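PDB 3DCD: galactose mutarotase related enzyme from Lactobacillus acidophilus, which is of unknown function but probably binds carbohydrate and may act as an isomerase on sugars such as aldoses. Local coordinates for residues 21-26 with 30-35; 34-39 with 43-48; 259-264 with 270-275; 141-146 with 238-243. One frame throughout, in Å; residues are numbered along the deposited sequence.

Contact 1: 21-26 with 30-35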
loop_
_atom_site.group_PDB
_atom_site.type_symbol
_atom_site.label_atom_id
_atom_site.label_comp_id
_atom_site.label_asym_id
_atom_site.label_seq_id
_atom_site.Cartn_x
_atom_site.Cartn_y
_atom_site.Cartn_z
ATOM N N ILE A 21 -3.508 9.493 2.019
ATOM C CA ILE A 21 -4.045 9.701 3.371
ATOM C C ILE A 21 -2.975 10.424 4.192
ATOM O O ILE A 21 -1.820 10.002 4.193
ATOM C CB ILE A 21 -4.384 8.365 4.033
ATOM C CG1 ILE A 21 -5.599 7.725 3.345
ATOM C CG2 ILE A 21 -4.638 8.541 5.543
ATOM C CD1 ILE A 21 -5.785 6.250 3.800
ATOM N N GLN A 22 -3.362 11.523 4.843
ATOM C CA GLN A 22 -2.470 12.285 5.731
ATOM C C GLN A 22 -2.679 11.923 7.189
ATOM O O GLN A 22 -1.748 12.001 7.995
ATOM C CB GLN A 22 -2.716 13.804 5.584
ATOM C CG GLN A 22 -2.595 14.334 4.178
ATOM C CD GLN A 22 -1.229 14.066 3.618
ATOM O OE1 GLN A 22 -0.263 14.702 4.014
ATOM N NE2 GLN A 22 -1.130 13.105 2.722
ATOM N N SER A 23 -3.918 11.566 7.528
ATOM C CA SER A 23 -4.321 11.415 8.924
ATOM C C SER A 23 -5.571 10.563 9.042
ATOM O O SER A 23 -6.487 10.715 8.250
ATOM C CB SER A 23 -4.589 12.810 9.521
ATOM O OG SER A 23 -5.184 12.736 10.809
ATOM N N VAL A 24 -5.608 9.683 10.040
ATOM C CA VAL A 24 -6.842 8.967 10.419
ATOM C C VAL A 24 -6.921 9.062 11.929
ATOM O O VAL A 24 -6.012 8.619 12.611
ATOM C CB VAL A 24 -6.812 7.476 10.027
ATOM C CG1 VAL A 24 -8.022 6.715 10.620
ATOM C CG2 VAL A 24 -6.741 7.289 8.492
ATOM N N LYS A 25 -7.993 9.643 12.450
ATOM C CA LYS A 25 -8.142 9.787 13.877
ATOM C C LYS A 25 -9.451 9.194 14.377
ATOM O O LYS A 25 -10.497 9.328 13.727
ATOM C CB LYS A 25 -8.084 11.260 14.262
ATOM C CG LYS A 25 -6.687 11.850 14.302
ATOM C CD LYS A 25 -6.794 13.290 14.775
ATOM C CE LYS A 25 -5.935 14.188 13.905
ATOM N NZ LYS A 25 -5.806 15.554 14.522
ATOM N N SER A 26 -9.401 8.541 15.533
ATOM C CA SER A 26 -10.638 8.172 16.212
ATOM C C SER A 26 -11.428 9.409 16.609
ATOM O O SER A 26 -10.898 10.314 17.242
ATOM C CB SER A 26 -10.354 7.315 17.441
ATOM O OG SER A 26 -11.513 7.231 18.250
ATOM N N ASP A 30 -9.337 10.564 19.719
ATOM C CA ASP A 30 -8.431 11.486 19.014
ATOM C C ASP A 30 -7.058 10.864 18.729
ATOM O O ASP A 30 -6.128 11.554 18.309
ATOM C CB ASP A 30 -8.302 12.829 19.749
ATOM C CG ASP A 30 -7.794 13.946 18.849
ATOM O OD1 ASP A 30 -8.296 14.095 17.711
ATOM O OD2 ASP A 30 -6.892 14.682 19.294
ATOM N N GLU A 31 -6.942 9.550 18.914
ATOM C CA GLU A 31 -5.689 8.855 18.573
ATOM C C GLU A 31 -5.409 8.892 17.063
ATOM O O GLU A 31 -6.321 8.728 16.256
ATOM C CB GLU A 31 -5.697 7.414 19.108
ATOM C CG GLU A 31 -5.662 7.349 20.641
ATOM C CD GLU A 31 -5.502 5.946 21.212
ATOM O OE1 GLU A 31 -5.239 4.983 20.443
ATOM O OE2 GLU A 31 -5.659 5.814 22.451
ATOM N N GLU A 32 -4.151 9.142 16.684
ATOM C CA GLU A 32 -3.756 9.246 15.280
ATOM C C GLU A 32 -3.209 7.916 14.793
ATOM O O GLU A 32 -2.222 7.413 15.333
ATOM C CB GLU A 32 -2.681 10.317 15.098
ATOM C CG GLU A 32 -2.036 10.338 13.689
ATOM C CD GLU A 32 -3.027 10.670 12.587
ATOM O OE1 GLU A 32 -3.558 11.792 12.589
ATOM O OE2 GLU A 32 -3.275 9.804 11.712
ATOM N N PHE A 33 -3.830 7.340 13.772
ATOM C CA PHE A 33 -3.420 6.008 13.326
ATOM C C PHE A 33 -2.309 6.011 12.290
ATOM O O PHE A 33 -1.567 5.039 12.195
ATOM C CB PHE A 33 -4.630 5.195 12.847
ATOM C CG PHE A 33 -5.560 4.836 13.963
ATOM C CD1 PHE A 33 -5.322 3.701 14.732
ATOM C CD2 PHE A 33 -6.646 5.649 14.278
ATOM C CE1 PHE A 33 -6.175 3.359 15.803
ATOM C CE2 PHE A 33 -7.499 5.323 15.335
ATOM C CZ PHE A 33 -7.256 4.177 16.102
HETATM N N MSE A 34 -2.194 7.096 11.533
HETATM C CA MSE A 34 -1.243 7.158 10.428
HETATM C C MSE A 34 0.094 7.754 10.835
HETATM O O MSE A 34 0.150 8.792 11.509
HETATM C CB MSE A 34 -1.799 7.993 9.273
HETATM C CG MSE A 34 -3.173 7.579 8.817
HETATM SE SE MSE A 34 -3.336 5.663 8.323
HETATM C CE MSE A 34 -1.962 5.561 6.973
ATOM N N TRP A 35 1.158 7.084 10.398
ATOM C CA TRP A 35 2.526 7.605 10.445
ATOM C C TRP A 35 2.581 9.025 9.872
ATOM O O TRP A 35 2.011 9.295 8.809
ATOM C CB TRP A 35 3.444 6.664 9.670
ATOM C CG TRP A 35 4.842 7.183 9.383
ATOM C CD1 TRP A 35 5.350 7.535 8.161
ATOM C CD2 TRP A 35 5.900 7.374 10.321
ATOM N NE1 TRP A 35 6.663 7.927 8.282
ATOM C CE2 TRP A 35 7.026 7.837 9.598
ATOM C CE3 TRP A 35 6.016 7.189 11.700
ATOM C CZ2 TRP A 35 8.239 8.134 10.215
ATOM C CZ3 TRP A 35 7.233 7.497 12.312
ATOM C CH2 TRP A 35 8.321 7.955 11.565
#
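Lys-25 and Glu-32 face each other in the single beta bridge of a hairpin-like return, in which strand 20-26, an outer strand of a three-stranded antiparallel sheet, is followed back by the irregular run 30-35. Backbone bonds hold the turn end: Phe-33 N points almost straight at Val-24 O (2.8 Å, 174° at the hydrogen), Ser-26 N reaches Glu-31 O, and Asp-30 N bonds to Ser-26 O. Farther along, where Gln-22 and Ser-23 both face Val-13 in a classic beta bulge, a carboxylate takes over the pairing. Glu-32 is folded at chi2 (63°), which brings its carboxylate in between the two backbones. Glu-32 OE1 receives Ser-23 OG on its syn lone pair (2.6 Å), while Glu-32 OE2 accepts Val-24 N from the syn side (2.9 Å) and Met-34 N on its anti lone pair. With Glu-32 replaced by an alanine, the Ser-23 hydroxyl and the N-H groups of Val-24 and Met-34 would probably lose the acceptor they share. Apolar contacts line the buried side. Selenomethionine Met-34 crosses Ile-21 at about a right angle, with its CG 3.7 Å from Ile-21 CG2. The Phe-33 ring turns an edge to the strand, and its CD2 lies 4.1 Å from Val-24 CG1.

Contact 2: 34-39 with 43-48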
loop_
_atom_site.group_PDB
_atom_site.type_symbol
_atom_site.label_atom_id
_atom_site.label_comp_id
_atom_site.label_asym_id
_atom_site.label_seq_id
_atom_site.Cartn_x
_atom_site.Cartn_y
_atom_site.Cartn_z
HETATM N N MSE A 34 -2.194 7.096 11.533
HETATM C CA MSE A 34 -1.243 7.158 10.428
HETATM C C MSE A 34 0.094 7.754 10.835
HETATM O O MSE A 34 0.150 8.792 11.509
HETATM C CB MSE A 34 -1.799 7.993 9.273
HETATM C CG MSE A 34 -3.173 7.579 8.817
HETATM SE SE MSE A 34 -3.336 5.663 8.323
HETATM C CE MSE A 34 -1.962 5.561 6.973
ATOM N N TRP A 35 1.158 7.084 10.398
ATOM C CA TRP A 35 2.526 7.605 10.445
ATOM C C TRP A 35 2.581 9.025 9.872
ATOM O O TRP A 35 2.011 9.295 8.809
ATOM C CB TRP A 35 3.444 6.664 9.670
ATOM C CG TRP A 35 4.842 7.183 9.383
ATOM C CD1 TRP A 35 5.350 7.535 8.161
ATOM C CD2 TRP A 35 5.900 7.374 10.321
ATOM N NE1 TRP A 35 6.663 7.927 8.282
ATOM C CE2 TRP A 35 7.026 7.837 9.598
ATOM C CE3 TRP A 35 6.016 7.189 11.700
ATOM C CZ2 TRP A 35 8.239 8.134 10.215
ATOM C CZ3 TRP A 35 7.233 7.497 12.312
ATOM C CH2 TRP A 35 8.321 7.955 11.565
ATOM N N GLN A 36 3.253 9.931 10.591
ATOM C CA GLN A 36 3.201 11.361 10.253
ATOM C C GLN A 36 4.376 11.849 9.413
ATOM O O GLN A 36 4.664 13.050 9.368
ATOM C CB GLN A 36 2.999 12.209 11.516
ATOM C CG GLN A 36 1.585 12.043 12.073
ATOM C CD GLN A 36 0.538 12.411 11.023
ATOM O OE1 GLN A 36 0.525 13.542 10.528
ATOM N NE2 GLN A 36 -0.327 11.451 10.663
ATOM N N ALA A 37 5.042 10.902 8.743
ATOM C CA ALA A 37 5.981 11.217 7.671
ATOM C C ALA A 37 7.225 11.993 8.148
ATOM O O ALA A 37 7.695 12.896 7.458
ATOM C CB ALA A 37 5.267 11.990 6.564
ATOM N N ASN A 38 7.761 11.626 9.311
ATOM C CA ASN A 38 9.002 12.228 9.816
ATOM C C ASN A 38 10.108 12.086 8.749
ATOM O O ASN A 38 10.540 10.970 8.470
ATOM C CB ASN A 38 9.383 11.501 11.109
ATOM C CG ASN A 38 10.600 12.087 11.790
ATOM O OD1 ASN A 38 11.303 12.926 11.236
ATOM N ND2 ASN A 38 10.857 11.623 13.010
ATOM N N PRO A 39 10.575 13.211 8.152
ATOM C CA PRO A 39 11.520 13.097 7.031
ATOM C C PRO A 39 12.892 12.554 7.423
ATOM O O PRO A 39 13.688 12.229 6.543
ATOM C CB PRO A 39 11.669 14.553 6.541
ATOM C CG PRO A 39 11.339 15.389 7.728
ATOM C CD PRO A 39 10.258 14.623 8.457
ATOM N N GLY A 43 9.734 10.059 4.754
ATOM C CA GLY A 43 8.969 11.290 4.605
ATOM C C GLY A 43 7.701 11.155 3.788
ATOM O O GLY A 43 7.335 12.085 3.045
ATOM N N ARG A 44 7.035 10.002 3.907
ATOM C CA ARG A 44 5.713 9.805 3.296
ATOM C C ARG A 44 4.774 9.249 4.353
ATOM O O ARG A 44 5.244 8.759 5.372
ATOM C CB ARG A 44 5.804 8.871 2.067
ATOM C CG ARG A 44 6.639 9.490 0.935
ATOM C CD ARG A 44 6.600 8.693 -0.373
ATOM N NE ARG A 44 7.437 9.334 -1.404
ATOM C CZ ARG A 44 7.078 10.376 -2.154
ATOM N NH1 ARG A 44 5.875 10.931 -2.023
ATOM N NH2 ARG A 44 7.938 10.870 -3.046
ATOM N N HIS A 45 3.459 9.361 4.136
ATOM C CA HIS A 45 2.476 8.769 5.051
ATOM C C HIS A 45 1.974 7.397 4.603
ATOM O O HIS A 45 1.922 6.440 5.406
ATOM C CB HIS A 45 1.221 9.636 5.141
ATOM C CG HIS A 45 1.434 10.990 5.732
ATOM N ND1 HIS A 45 1.760 12.091 4.967
ATOM C CD2 HIS A 45 1.308 11.439 7.002
ATOM C CE1 HIS A 45 1.849 13.157 5.743
ATOM N NE2 HIS A 45 1.540 12.798 6.973
ATOM N N ALA A 46 1.525 7.337 3.352
ATOM C CA ALA A 46 0.719 6.215 2.865
ATOM C C ALA A 46 0.603 6.297 1.323
ATOM O O ALA A 46 -0.509 6.494 0.785
ATOM C CB ALA A 46 -0.690 6.255 3.560
ATOM N N PRO A 47 1.751 6.176 0.606
ATOM C CA PRO A 47 1.721 6.419 -0.826
ATOM C C PRO A 47 0.867 5.431 -1.589
ATOM O O PRO A 47 0.603 4.309 -1.124
ATOM C CB PRO A 47 3.194 6.278 -1.273
ATOM C CG PRO A 47 3.836 5.447 -0.226
ATOM C CD PRO A 47 3.116 5.844 1.068
ATOM N N VAL A 48 0.423 5.888 -2.742
ATOM C CA VAL A 48 -0.261 5.051 -3.718
ATOM C C VAL A 48 0.816 4.631 -4.715
ATOM O O VAL A 48 1.626 5.469 -5.160
ATOM C CB VAL A 48 -1.418 5.842 -4.368
ATOM C CG1 VAL A 48 -2.021 5.067 -5.583
ATOM C CG2 VAL A 48 -2.504 6.160 -3.310
#
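Within the long connection between strands 20-26 and 48-49, Ala-37 and His-45 meet where the chain doubles back on itself. The methyl CB of Ala-37 sits over the middle of the imidazole, 3.7 Å from the His-45 ring centroid and only 9° off the ring normal, in a CH-pi contact. CG of His-45 lies anti to its carbonyl carbon (chi1 -64°), which sets the ring there. His-45 also has Gln-36 at its rim, with Gln-36 OE1 in the ring plane, 3.8 Å from His-45 NE2. A serine in place of His-45 is likely to leave the Ala-37 methyl without the flat surface it rests on. The reversal is irregular rather than a hairpin, and Ala-37 passes through it in a left-handed conformation (phi 65°). Here Gly-43 CA lies 3.5 Å from Ala-37 O in a CA-H...O contact, and the CD1 edge of the Trp-35 indole lies against Arg-44 O. The indole N-H bonds instead to Trp-42 O, and the ring stacks with Tyr-249. Gln-36 NE2, the other half of that amide, donates to Met-34 O (2.8 Å) from above the carbonyl plane. At the buried end, Met-34 CE packs 3.7 Å from Ala-46 CB.

Contact 3: 259-264 with 270-275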
loop_
_atom_site.group_PDB
_atom_site.type_symbol
_atom_site.label_atom_id
_atom_site.label_comp_id
_atom_site.label_asym_id
_atom_site.label_seq_id
_atom_site.Cartn_x
_atom_site.Cartn_y
_atom_site.Cartn_z
ATOM N N ALA A 259 7.873 -5.918 -7.446
ATOM C CA ALA A 259 9.188 -5.524 -7.942
ATOM C C ALA A 259 9.703 -6.500 -9.016
ATOM O O ALA A 259 9.270 -7.656 -9.071
ATOM C CB ALA A 259 10.155 -5.493 -6.792
ATOM N N ASP A 260 10.650 -6.046 -9.835
ATOM C CA ASP A 260 11.379 -6.936 -10.749
ATOM C C ASP A 260 11.983 -8.128 -9.992
ATOM O O ASP A 260 12.473 -7.987 -8.871
ATOM C CB ASP A 260 12.530 -6.188 -11.451
ATOM C CG ASP A 260 12.144 -5.617 -12.824
ATOM O OD1 ASP A 260 10.986 -5.769 -13.281
ATOM O OD2 ASP A 260 13.032 -5.008 -13.460
ATOM N N ARG A 261 11.927 -9.300 -10.615
ATOM C CA ARG A 261 12.723 -10.439 -10.193
ATOM C C ARG A 261 14.179 -10.205 -10.496
ATOM O O ARG A 261 14.514 -9.458 -11.436
ATOM C CB ARG A 261 12.262 -11.685 -10.939
ATOM C CG ARG A 261 10.921 -12.158 -10.422
ATOM C CD ARG A 261 10.261 -13.109 -11.369
ATOM N NE ARG A 261 11.024 -14.333 -11.564
ATOM C CZ ARG A 261 10.456 -15.513 -11.817
ATOM N NH1 ARG A 261 9.128 -15.619 -11.886
ATOM N NH2 ARG A 261 11.216 -16.583 -11.986
ATOM N N ASP A 262 15.047 -10.868 -9.734
ATOM C CA ASP A 262 16.478 -10.746 -9.962
ATOM C C ASP A 262 16.852 -11.066 -11.414
ATOM O O ASP A 262 17.771 -10.460 -11.965
ATOM C CB ASP A 262 17.313 -11.567 -8.958
ATOM C CG ASP A 262 16.882 -13.044 -8.837
ATOM O OD1 ASP A 262 15.924 -13.513 -9.513
ATOM O OD2 ASP A 262 17.539 -13.753 -8.031
ATOM N N ASP A 263 16.103 -11.976 -12.040
ATOM C CA ASP A 263 16.365 -12.377 -13.431
ATOM C C ASP A 263 15.434 -11.758 -14.502
ATOM O O ASP A 263 15.328 -12.285 -15.605
ATOM C CB ASP A 263 16.333 -13.913 -13.533
ATOM C CG ASP A 263 15.020 -14.505 -13.070
ATOM O OD1 ASP A 263 14.018 -13.772 -12.901
ATOM O OD2 ASP A 263 14.970 -15.732 -12.864
ATOM N N ALA A 264 14.740 -10.666 -14.187
ATOM C CA ALA A 264 13.846 -10.052 -15.174
ATOM C C ALA A 264 14.624 -9.630 -16.424
ATOM O O ALA A 264 15.752 -9.131 -16.307
ATOM C CB ALA A 264 13.133 -8.849 -14.562
ATOM N N HIS A 270 7.025 -8.926 -20.575
ATOM C CA HIS A 270 7.401 -10.175 -19.885
ATOM C C HIS A 270 7.464 -10.033 -18.366
ATOM O O HIS A 270 7.761 -11.017 -17.659
ATOM C CB HIS A 270 8.760 -10.682 -20.357
ATOM C CG HIS A 270 8.855 -10.920 -21.829
ATOM N ND1 HIS A 270 10.060 -10.919 -22.499
ATOM C CD2 HIS A 270 7.902 -11.164 -22.761
ATOM C CE1 HIS A 270 9.844 -11.155 -23.782
ATOM N NE2 HIS A 270 8.543 -11.305 -23.966
ATOM N N LYS A 271 7.210 -8.826 -17.854
ATOM C CA LYS A 271 7.420 -8.550 -16.422
ATOM C C LYS A 271 6.435 -9.309 -15.525
ATOM O O LYS A 271 5.239 -9.078 -15.571
ATOM C CB LYS A 271 7.375 -7.043 -16.140
ATOM C CG LYS A 271 7.617 -6.646 -14.669
ATOM C CD LYS A 271 7.579 -5.127 -14.524
ATOM C CE LYS A 271 7.353 -4.721 -13.054
ATOM N NZ LYS A 271 8.413 -5.278 -12.136
ATOM N N TYR A 272 6.971 -10.218 -14.719
ATOM C CA TYR A 272 6.189 -11.006 -13.769
ATOM C C TYR A 272 5.261 -10.186 -12.878
ATOM O O TYR A 272 5.660 -9.132 -12.332
ATOM C CB TYR A 272 7.128 -11.834 -12.893
ATOM C CG TYR A 272 6.395 -12.562 -11.802
ATOM C CD1 TYR A 272 5.689 -13.738 -12.068
ATOM C CD2 TYR A 272 6.381 -12.061 -10.504
ATOM C CE1 TYR A 272 4.993 -14.395 -11.058
ATOM C CE2 TYR A 272 5.690 -12.719 -9.491
ATOM C CZ TYR A 272 4.999 -13.872 -9.784
ATOM O OH TYR A 272 4.314 -14.511 -8.765
ATOM N N GLY A 273 4.025 -10.675 -12.732
ATOM C CA GLY A 273 3.046 -10.131 -11.768
ATOM C C GLY A 273 2.356 -8.824 -12.169
ATOM O O GLY A 273 1.715 -8.168 -11.334
HETATM N N MSE A 274 2.491 -8.426 -13.433
HETATM C CA MSE A 274 1.836 -7.203 -13.915
HETATM C C MSE A 274 0.424 -7.527 -14.333
HETATM O O MSE A 274 0.136 -8.672 -14.721
HETATM C CB MSE A 274 2.592 -6.569 -15.089
HETATM C CG MSE A 274 3.920 -5.941 -14.713
HETATM SE SE MSE A 274 3.654 -4.375 -13.544
HETATM C CE MSE A 274 3.866 -2.987 -14.896
ATOM N N ASN A 275 -0.457 -6.540 -14.221
ATOM C CA ASN A 275 -1.811 -6.627 -14.784
ATOM C C ASN A 275 -1.842 -6.247 -16.271
ATOM O O ASN A 275 -1.206 -5.277 -16.681
ATOM C CB ASN A 275 -2.796 -5.739 -13.997
ATOM C CG ASN A 275 -2.717 -5.967 -12.504
ATOM O OD1 ASN A 275 -2.153 -5.146 -11.767
ATOM N ND2 ASN A 275 -3.255 -7.089 -12.042
HETATM O O HOH W 1 8.074 -8.117 -11.594
#
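The ammonium of Lys-271 is gripped by three groups: it makes a salt bridge to Asp-260, its NZ lying 2.9 Å from Asp-260 OD1, and it bonds to a water and to Ile-258 O. The lysine chain runs extended out to CE, and the bend at chi4 (58°) turns NZ onto the carboxylate. Asp-260 OD1 is approached on its anti side, well out of the carboxylate plane, while OD2 takes Lys-57 N. The water lies 2.9 Å from Lys-271 NZ and also within bonding distance of Ala-259 O (2.8 Å) and Tyr-272 O (2.7 Å), so it links both chain segments. Each segment contains a beta turn of the long excursion between strands 249-256 and 275-277. One is type I, from Arg-261 to Ala-264, closed by Ala-264 N to Arg-261 O; the other is type II, from Lys-271 to Met-274, with Gly-273 at its positive-phi position. Beside the salt bridge, Arg-261 CD packs 3.7 Å from Tyr-272 CB. Arg-261 NH1 hangs over one face of the phenol ring, but the guanidinium stands 74° to it and the cation-pi attraction is at most weak. Trp-181 meets both, Tyr-272 edge-to-face and Arg-261 by a cation-pi contact.

Contact 4: 141-146 with 238-243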
loop_
_atom_site.group_PDB
_atom_site.type_symbol
_atom_site.label_atom_id
_atom_site.label_comp_id
_atom_site.label_asym_id
_atom_site.label_seq_id
_atom_site.Cartn_x
_atom_site.Cartn_y
_atom_site.Cartn_z
ATOM N N GLY A 141 -0.824 -0.703 -6.016
ATOM C CA GLY A 141 -0.705 -1.162 -4.643
ATOM C C GLY A 141 -0.920 -0.025 -3.655
ATOM O O GLY A 141 -0.805 1.149 -4.005
ATOM N N GLY A 142 -1.278 -0.385 -2.431
ATOM C CA GLY A 142 -1.341 0.562 -1.311
ATOM C C GLY A 142 -0.099 0.420 -0.438
ATOM O O GLY A 142 0.648 -0.566 -0.551
ATOM N N HIS A 143 0.131 1.404 0.429
ATOM C CA HIS A 143 1.373 1.467 1.225
ATOM C C HIS A 143 1.116 2.260 2.533
ATOM O O HIS A 143 1.950 3.071 2.932
ATOM C CB HIS A 143 2.445 2.144 0.337
ATOM C CG HIS A 143 3.876 1.934 0.759
ATOM N ND1 HIS A 143 4.340 2.236 2.021
ATOM C CD2 HIS A 143 4.965 1.560 0.041
ATOM C CE1 HIS A 143 5.641 1.993 2.081
ATOM N NE2 HIS A 143 6.050 1.605 0.885
ATOM N N PRO A 144 -0.028 2.017 3.221
ATOM C CA PRO A 144 -0.287 2.823 4.422
ATOM C C PRO A 144 0.748 2.570 5.534
ATOM O O PRO A 144 1.077 1.413 5.788
ATOM C CB PRO A 144 -1.661 2.329 4.888
ATOM C CG PRO A 144 -1.825 0.974 4.268
ATOM C CD PRO A 144 -1.115 1.047 2.962
ATOM N N GLY A 145 1.261 3.635 6.167
ATOM C CA GLY A 145 2.089 3.486 7.370
ATOM C C GLY A 145 1.259 3.743 8.619
ATOM O O GLY A 145 0.593 4.778 8.708
ATOM N N PHE A 146 1.290 2.794 9.565
ATOM C CA PHE A 146 0.524 2.879 10.821
ATOM C C PHE A 146 1.422 3.077 12.018
ATOM O O PHE A 146 2.366 2.301 12.206
ATOM C CB PHE A 146 -0.268 1.593 11.054
ATOM C CG PHE A 146 -1.162 1.226 9.914
ATOM C CD1 PHE A 146 -0.914 0.077 9.179
ATOM C CD2 PHE A 146 -2.223 2.056 9.554
ATOM C CE1 PHE A 146 -1.745 -0.266 8.090
ATOM C CE2 PHE A 146 -3.059 1.731 8.478
ATOM C CZ PHE A 146 -2.818 0.556 7.750
ATOM N N GLY A 238 3.054 -6.699 1.230
ATOM C CA GLY A 238 4.369 -6.410 1.804
ATOM C C GLY A 238 4.226 -5.814 3.190
ATOM O O GLY A 238 3.336 -4.991 3.430
ATOM N N ILE A 239 5.095 -6.239 4.103
ATOM C CA ILE A 239 5.185 -5.657 5.446
ATOM C C ILE A 239 6.566 -5.013 5.544
ATOM O O ILE A 239 7.574 -5.680 5.275
ATOM C CB ILE A 239 5.050 -6.723 6.601
ATOM C CG1 ILE A 239 3.970 -7.795 6.322
ATOM C CG2 ILE A 239 4.837 -6.019 7.970
ATOM C CD1 ILE A 239 2.536 -7.282 6.188
ATOM N N TRP A 240 6.628 -3.742 5.955
ATOM C CA TRP A 240 7.891 -3.018 5.922
ATOM C C TRP A 240 7.936 -1.910 6.974
ATOM O O TRP A 240 6.928 -1.271 7.264
ATOM C CB TRP A 240 8.098 -2.408 4.515
ATOM C CG TRP A 240 9.280 -1.445 4.364
ATOM C CD1 TRP A 240 10.594 -1.768 4.118
ATOM C CD2 TRP A 240 9.232 -0.018 4.458
ATOM N NE1 TRP A 240 11.364 -0.614 4.041
ATOM C CE2 TRP A 240 10.549 0.470 4.243
ATOM C CE3 TRP A 240 8.198 0.902 4.690
ATOM C CZ2 TRP A 240 10.859 1.829 4.279
ATOM C CZ3 TRP A 240 8.511 2.266 4.718
ATOM C CH2 TRP A 240 9.830 2.710 4.508
ATOM N N SER A 241 9.118 -1.681 7.525
ATOM C CA SER A 241 9.391 -0.421 8.218
ATOM C C SER A 241 10.842 -0.023 7.900
ATOM O O SER A 241 11.606 -0.851 7.380
ATOM C CB SER A 241 9.141 -0.570 9.716
ATOM O OG SER A 241 9.154 0.700 10.366
ATOM N N GLN A 242 11.214 1.223 8.200
ATOM C CA GLN A 242 12.527 1.752 7.778
ATOM C C GLN A 242 13.657 1.046 8.512
ATOM O O GLN A 242 13.491 0.593 9.651
ATOM C CB GLN A 242 12.602 3.279 7.990
ATOM C CG GLN A 242 13.799 3.984 7.314
ATOM C CD GLN A 242 13.862 3.707 5.826
ATOM O OE1 GLN A 242 14.365 2.677 5.403
ATOM N NE2 GLN A 242 13.324 4.612 5.034
ATOM N N TYR A 243 14.794 0.926 7.824
ATOM C CA TYR A 243 16.014 0.328 8.355
ATOM C C TYR A 243 17.177 0.880 7.503
ATOM O O TYR A 243 17.026 1.014 6.291
ATOM C CB TYR A 243 15.966 -1.207 8.224
ATOM C CG TYR A 243 17.114 -1.897 8.911
ATOM C CD1 TYR A 243 18.339 -2.090 8.253
ATOM C CD2 TYR A 243 16.987 -2.352 10.233
ATOM C CE1 TYR A 243 19.402 -2.705 8.883
ATOM C CE2 TYR A 243 18.054 -2.986 10.876
ATOM C CZ TYR A 243 19.257 -3.151 10.194
ATOM O OH TYR A 243 20.316 -3.773 10.821
#
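In both His-143 and Trp-240, CG stands anti to the backbone N (chi1 -162° and 172°), and these torsions carry the two rings toward each other across backbones whose nearest CA atoms, His-143 and Gly-238, are 8.4 Å apart. The touch is small and made by carbon: His-143 CE1 reaches the benzo part of the indole, 3.8 Å from Trp-240 CE3 and 3.9 Å from Trp-240 CZ3. These two indole carbons lie near the imidazole plane, at its edge. From the indole's side the approach is oblique, with ring planes at 73° and centroids 5.7 Å apart. Trp-42 completes an aromatic cluster by meeting Trp-240 edge-to-face and also packing on His-143, and the ring of His-73 adjoins His-143 as well. Such a gathering of histidine and tryptophan rings, with Glu-253 alongside, is consistent with the carbohydrate pocket of the galactose mutarotase family. His-143 lies in the short interruption of strand 136-147, and Trp-240 at the end of strand 236-240. Both strands pair antiparallel with strand 249-256, so the two side chains meet over this intervening strand, each resting on Glu-253.

From the N terminus, contact 1 closes the three-residue loop 27-29 after strand 20-26, and contact 2, which starts on the shared residues Met-34 and Trp-35, closes the next one, 40-42. Contact 4 then spans the long interval from 147 to 237, and contact 3 closes 265-269 near the end. The closures follow in series; none encloses or crosses another. In space, contacts 1 and 2 adjoin contact 4 through Gly-145, whose O faces Trp-35 N and whose N faces His-45 O, so the connection after the three-stranded sheet is joined to the central strand 136-147. Contact 3 lies across the chain's centre from contacts 1 and 2, its nearest atoms about 7 Å from contact 4.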